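Local coordinates for 14-3-3 protein (PDB 3EFZ), which probably binds phosphoserine-containing partner proteins, as other members of the 14-3-3 family do, in cell regulation, at residues N100-I103 with Q104-D108; E107-K110 with R111-E115. One frame throughout, in Å; residues are numbered along the deposited sequence.

Interaction 1 (N100-I103 with Q104-D108); sequences NEFI and QVIED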
loop_
_atom_site.group_PDB
_atom_site.type_symbol
_atom_site.label_atom_id
_atom_site.label_comp_id
_atom_site.label_asym_id
_atom_site.label_seq_id
_atom_site.Cartn_x
_atom_site.Cartn_y
_atom_site.Cartn_z
ATOM N N ASN B 100 28.046 -5.081 8.543
ATOM C CA ASN B 100 28.032 -4.143 7.427
ATOM C C ASN B 100 26.954 -4.432 6.372
ATOM O O ASN B 100 26.090 -3.584 6.092
ATOM C CB ASN B 100 29.421 -4.046 6.788
ATOM C CG ASN B 100 29.540 -2.853 5.862
ATOM O OD1 ASN B 100 30.086 -1.818 6.239
ATOM N ND2 ASN B 100 28.983 -2.976 4.663
ATOM N N GLU B 101 27.020 -5.639 5.816
ATOM C CA GLU B 101 26.226 -6.017 4.662
ATOM C C GLU B 101 24.735 -5.958 4.920
ATOM O O GLU B 101 23.975 -5.529 4.056
ATOM C CB GLU B 101 26.605 -7.417 4.169
ATOM C CG GLU B 101 25.608 -7.916 3.144
ATOM C CD GLU B 101 26.023 -9.177 2.464
ATOM O OE1 GLU B 101 25.437 -9.444 1.385
ATOM O OE2 GLU B 101 26.910 -9.895 2.988
ATOM N N PHE B 102 24.305 -6.408 6.097
ATOM C CA PHE B 102 22.891 -6.345 6.446
ATOM C C PHE B 102 22.375 -4.884 6.532
ATOM O O PHE B 102 21.285 -4.554 6.043
ATOM C CB PHE B 102 22.625 -7.072 7.761
ATOM C CG PHE B 102 21.175 -7.008 8.187
ATOM C CD1 PHE B 102 20.263 -7.968 7.752
ATOM C CD2 PHE B 102 20.718 -5.962 8.984
ATOM C CE1 PHE B 102 18.895 -7.886 8.120
ATOM C CE2 PHE B 102 19.372 -5.867 9.348
ATOM C CZ PHE B 102 18.467 -6.857 8.926
ATOM N N ILE B 103 23.155 -4.033 7.186
ATOM C CA ILE B 103 22.770 -2.643 7.429
ATOM C C ILE B 103 22.787 -1.821 6.125
ATOM O O ILE B 103 21.963 -0.922 5.939
ATOM C CB ILE B 103 23.627 -2.005 8.532
ATOM C CG1 ILE B 103 23.432 -2.747 9.863
ATOM C CG2 ILE B 103 23.287 -0.499 8.696
ATOM C CD1 ILE B 103 22.043 -2.573 10.479
ATOM N N GLN B 104 23.683 -2.200 5.215
ATOM C CA GLN B 104 23.753 -1.631 3.863
ATOM C C GLN B 104 22.513 -1.947 3.035
ATOM O O GLN B 104 22.055 -1.110 2.277
ATOM C CB GLN B 104 25.002 -2.120 3.117
ATOM C CG GLN B 104 25.267 -1.368 1.817
ATOM C CD GLN B 104 25.637 0.085 2.060
ATOM O OE1 GLN B 104 26.679 0.379 2.657
ATOM N NE2 GLN B 104 24.766 1.002 1.636
ATOM N N VAL B 105 21.975 -3.154 3.179
ATOM C CA VAL B 105 20.753 -3.531 2.463
ATOM C C VAL B 105 19.615 -2.662 2.968
ATOM O O VAL B 105 18.824 -2.159 2.181
ATOM C CB VAL B 105 20.456 -5.047 2.604
ATOM C CG1 VAL B 105 19.064 -5.391 2.063
ATOM C CG2 VAL B 105 21.536 -5.852 1.904
ATOM N N ILE B 106 19.574 -2.463 4.287
ATOM C CA ILE B 106 18.593 -1.614 4.956
ATOM C C ILE B 106 18.691 -0.155 4.483
ATOM O O ILE B 106 17.671 0.461 4.156
ATOM C CB ILE B 106 18.695 -1.739 6.504
ATOM C CG1 ILE B 106 18.260 -3.142 6.951
ATOM C CG2 ILE B 106 17.850 -0.675 7.214
ATOM C CD1 ILE B 106 16.725 -3.404 6.804
ATOM N N GLU B 107 19.913 0.362 4.419
ATOM C CA GLU B 107 20.206 1.707 3.913
ATOM C C GLU B 107 19.781 1.891 2.460
ATOM O O GLU B 107 19.215 2.934 2.102
ATOM C CB GLU B 107 21.698 2.016 4.065
ATOM C CG GLU B 107 22.088 2.295 5.509
ATOM C CD GLU B 107 23.555 2.598 5.702
ATOM O OE1 GLU B 107 24.282 2.742 4.692
ATOM O OE2 GLU B 107 23.980 2.714 6.878
ATOM N N ASP B 108 20.058 0.879 1.632
ATOM C CA ASP B 108 19.713 0.918 0.200
ATOM C C ASP B 108 18.194 0.960 -0.037
ATOM O O ASP B 108 17.714 1.711 -0.893
ATOM C CB ASP B 108 20.317 -0.280 -0.537
ATOM C CG ASP B 108 21.814 -0.186 -0.695
ATOM O OD1 ASP B 108 22.442 0.784 -0.202
ATOM O OD2 ASP B 108 22.367 -1.111 -1.322
#
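Asn-100 O accepts the amide N of Gln-104 at 2.9 Å, the first of four i to i+4 backbone bonds that join residues 100-103 to 104-108 in the opening turns of helix 100-131. Glu-101 O takes Val-105 N at 3.2 Å, while Val-105 CG2, beside its own backbone N, rests against the same carbonyl oxygen. Phe-102 O receives Ile-106 N and, weakly, Val-105 N as well. The ring of Phe-102 leans forward toward the next turn: CE2 lies 3.8 Å from Ile-106 CG1, which approaches the ring obliquely. Ile-103 O is bonded to Glu-107 N at 2.9 Å. Glu-107 CG, placed beside its own backbone N (chi1 -74°), packs 3.2 Å from that oxygen, and its OE2 reaches Ile-103 CG2. On the polar side, the side chain of Gln-104 folds at chi2 (67°), and its NE2 donates to Asp-108 OD1 at 3.0 Å; OD1 lies close to the plane of the amide, whereas NE2 comes to it from above the carboxylate plane. Gln-104 OE1 is in turn bonded to Lys-96, in the loop before the helix. Phe-102 and Ile-103 thus give the contact an apolar side that packs on Leu-92 and Phe-102 of the second subunit, respectively, whereas the amide of Gln-104, engaged at both ends, links the preceding loop to the next helical turn.

Interaction 2 (E107-K110 with R111-E115); sequences EDIK and RDFEE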
loop_
_atom_site.group_PDB
_atom_site.type_symbol
_atom_site.label_atom_id
_atom_site.label_comp_id
_atom_site.label_asym_id
_atom_site.label_seq_id
_atom_site.Cartn_x
_atom_site.Cartn_y
_atom_site.Cartn_z
ATOM N N GLU B 107 19.913 0.362 4.419
ATOM C CA GLU B 107 20.206 1.707 3.913
ATOM C C GLU B 107 19.781 1.891 2.460
ATOM O O GLU B 107 19.215 2.934 2.102
ATOM C CB GLU B 107 21.698 2.016 4.065
ATOM C CG GLU B 107 22.088 2.295 5.509
ATOM C CD GLU B 107 23.555 2.598 5.702
ATOM O OE1 GLU B 107 24.282 2.742 4.692
ATOM O OE2 GLU B 107 23.980 2.714 6.878
ATOM N N ASP B 108 20.058 0.879 1.632
ATOM C CA ASP B 108 19.713 0.918 0.200
ATOM C C ASP B 108 18.194 0.960 -0.037
ATOM O O ASP B 108 17.714 1.711 -0.893
ATOM C CB ASP B 108 20.317 -0.280 -0.537
ATOM C CG ASP B 108 21.814 -0.186 -0.695
ATOM O OD1 ASP B 108 22.442 0.784 -0.202
ATOM O OD2 ASP B 108 22.367 -1.111 -1.322
ATOM N N ILE B 109 17.464 0.138 0.718
ATOM C CA ILE B 109 15.986 0.119 0.693
ATOM C C ILE B 109 15.390 1.454 1.134
ATOM O O ILE B 109 14.421 1.943 0.533
ATOM C CB ILE B 109 15.413 -1.054 1.553
ATOM C CG1 ILE B 109 15.730 -2.393 0.889
ATOM C CG2 ILE B 109 13.902 -0.881 1.823
ATOM C CD1 ILE B 109 15.688 -3.580 1.804
ATOM N N LYS B 110 15.970 2.045 2.183
ATOM C CA LYS B 110 15.530 3.338 2.713
ATOM C C LYS B 110 15.667 4.463 1.677
ATOM O O LYS B 110 14.750 5.256 1.494
ATOM C CB LYS B 110 16.325 3.700 3.983
ATOM C CG LYS B 110 15.818 4.980 4.667
ATOM C CD LYS B 110 16.817 5.600 5.640
ATOM C CE LYS B 110 16.123 6.693 6.436
ATOM N NZ LYS B 110 16.981 7.296 7.479
ATOM N N ARG B 111 16.834 4.525 1.031
ATOM C CA ARG B 111 17.163 5.476 -0.035
ATOM C C ARG B 111 16.203 5.344 -1.217
ATOM O O ARG B 111 15.637 6.337 -1.686
ATOM C CB ARG B 111 18.597 5.200 -0.492
ATOM C CG ARG B 111 19.283 6.285 -1.266
ATOM C CD ARG B 111 20.738 5.890 -1.469
ATOM N NE ARG B 111 21.542 6.126 -0.261
ATOM C CZ ARG B 111 22.065 5.188 0.537
ATOM N NH1 ARG B 111 21.916 3.889 0.275
ATOM N NH2 ARG B 111 22.758 5.573 1.609
ATOM N N ASP B 112 16.022 4.111 -1.685
ATOM C CA ASP B 112 15.084 3.795 -2.750
ATOM C C ASP B 112 13.637 4.145 -2.390
ATOM O O ASP B 112 12.912 4.674 -3.205
ATOM C CB ASP B 112 15.136 2.296 -3.060
ATOM C CG ASP B 112 16.411 1.881 -3.759
ATOM O OD1 ASP B 112 17.230 2.759 -4.133
ATOM O OD2 ASP B 112 16.578 0.656 -3.943
ATOM N N PHE B 113 13.231 3.823 -1.173
ATOM C CA PHE B 113 11.842 4.001 -0.743
ATOM C C PHE B 113 11.552 5.484 -0.586
ATOM O O PHE B 113 10.479 5.958 -0.934
ATOM C CB PHE B 113 11.589 3.223 0.556
ATOM C CG PHE B 113 11.132 1.791 0.352
ATOM C CD1 PHE B 113 11.728 0.962 -0.608
ATOM C CD2 PHE B 113 10.103 1.269 1.138
ATOM C CE1 PHE B 113 11.285 -0.347 -0.798
ATOM C CE2 PHE B 113 9.654 -0.048 0.983
ATOM C CZ PHE B 113 10.252 -0.869 0.015
ATOM N N GLU B 114 12.530 6.220 -0.072
ATOM C CA GLU B 114 12.437 7.663 0.052
ATOM C C GLU B 114 12.468 8.383 -1.304
ATOM O O GLU B 114 11.737 9.349 -1.472
ATOM C CB GLU B 114 13.479 8.231 1.055
ATOM C CG GLU B 114 13.273 7.690 2.484
ATOM C CD GLU B 114 13.876 8.531 3.588
ATOM O OE1 GLU B 114 15.043 8.955 3.483
ATOM O OE2 GLU B 114 13.170 8.762 4.596
ATOM N N GLU B 115 13.299 7.924 -2.260
ATOM C CA GLU B 115 13.280 8.433 -3.645
ATOM C C GLU B 115 11.839 8.309 -4.179
ATOM O O GLU B 115 11.294 9.259 -4.698
ATOM C CB GLU B 115 14.305 7.706 -4.560
ATOM C CG GLU B 115 15.775 8.248 -4.459
ATOM C CD GLU B 115 16.901 7.345 -5.068
ATOM O OE1 GLU B 115 18.085 7.796 -5.066
ATOM O OE2 GLU B 115 16.630 6.203 -5.543
#
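Asp-108 and Arg-111 run alongside each other and close a salt bridge, OD1 to NH1, at 3.2 Å. The carboxylate oxygen sits at the edge of the guanidinium, in its plane, although the two planar groups are turned 68° apart. The same OD1 also accepts the amide NE2 of Gln-104, so two donors share it. A bend at chi3 (-78°) carries the arginine head back over the preceding turn, where Glu-107 O lies over one guanidinium face without a hydrogen bond to NH1. That oxygen is satisfied by the backbone N of Arg-111 at 3.1 Å. The other carbonyls are used likewise: Asp-108 O accepts Asp-112 N, Ile-109 O accepts Phe-113 N at 2.8 Å, and Lys-110 O accepts Glu-114 N at 2.9 Å. Lys-110 and Glu-114 extend in the same direction, but NZ and OE1 stay 4.7 Å apart, and Lys-110 NZ has a long, weak ion pair with Glu-89. On the apolar side, Ile-109 CG2 makes a CH-pi contact over the face of the Phe-113 ring, 3.9 Å from its centroid. This ring packs on Ile-78 and Ser-81 of helix 63-81 and meets Phe-113 of the second subunit with planes at about 45°, while Lys-110 lies against Ile-85 and Lys-86 of helix 83-87; the Ile-109/Phe-113 side thus faces helix 63-81 and the second subunit, whereas Arg-111 and Asp-112 are exposed.

Interactions 1 and 2 are overlapping parts of helix 100-131, with centres 11 Å apart and Glu-107 and Asp-108 in common. On the polar side the shared acceptor, Asp-108 OD1, ties the two turns together and probably keeps Gln-104 NE2 and Arg-111 NH1 close, at 4.3 Å. Both also touch the second subunit, so the apolar side of the helix contributes to the dimer interface along both. Interaction 1 is remote from the predicted phosphoserine-binding residues. Interaction 2 comes nearer, the side chain of Glu-114 being about 7 Å from that of Arg-79 and about 12 Å from that of Arg-153.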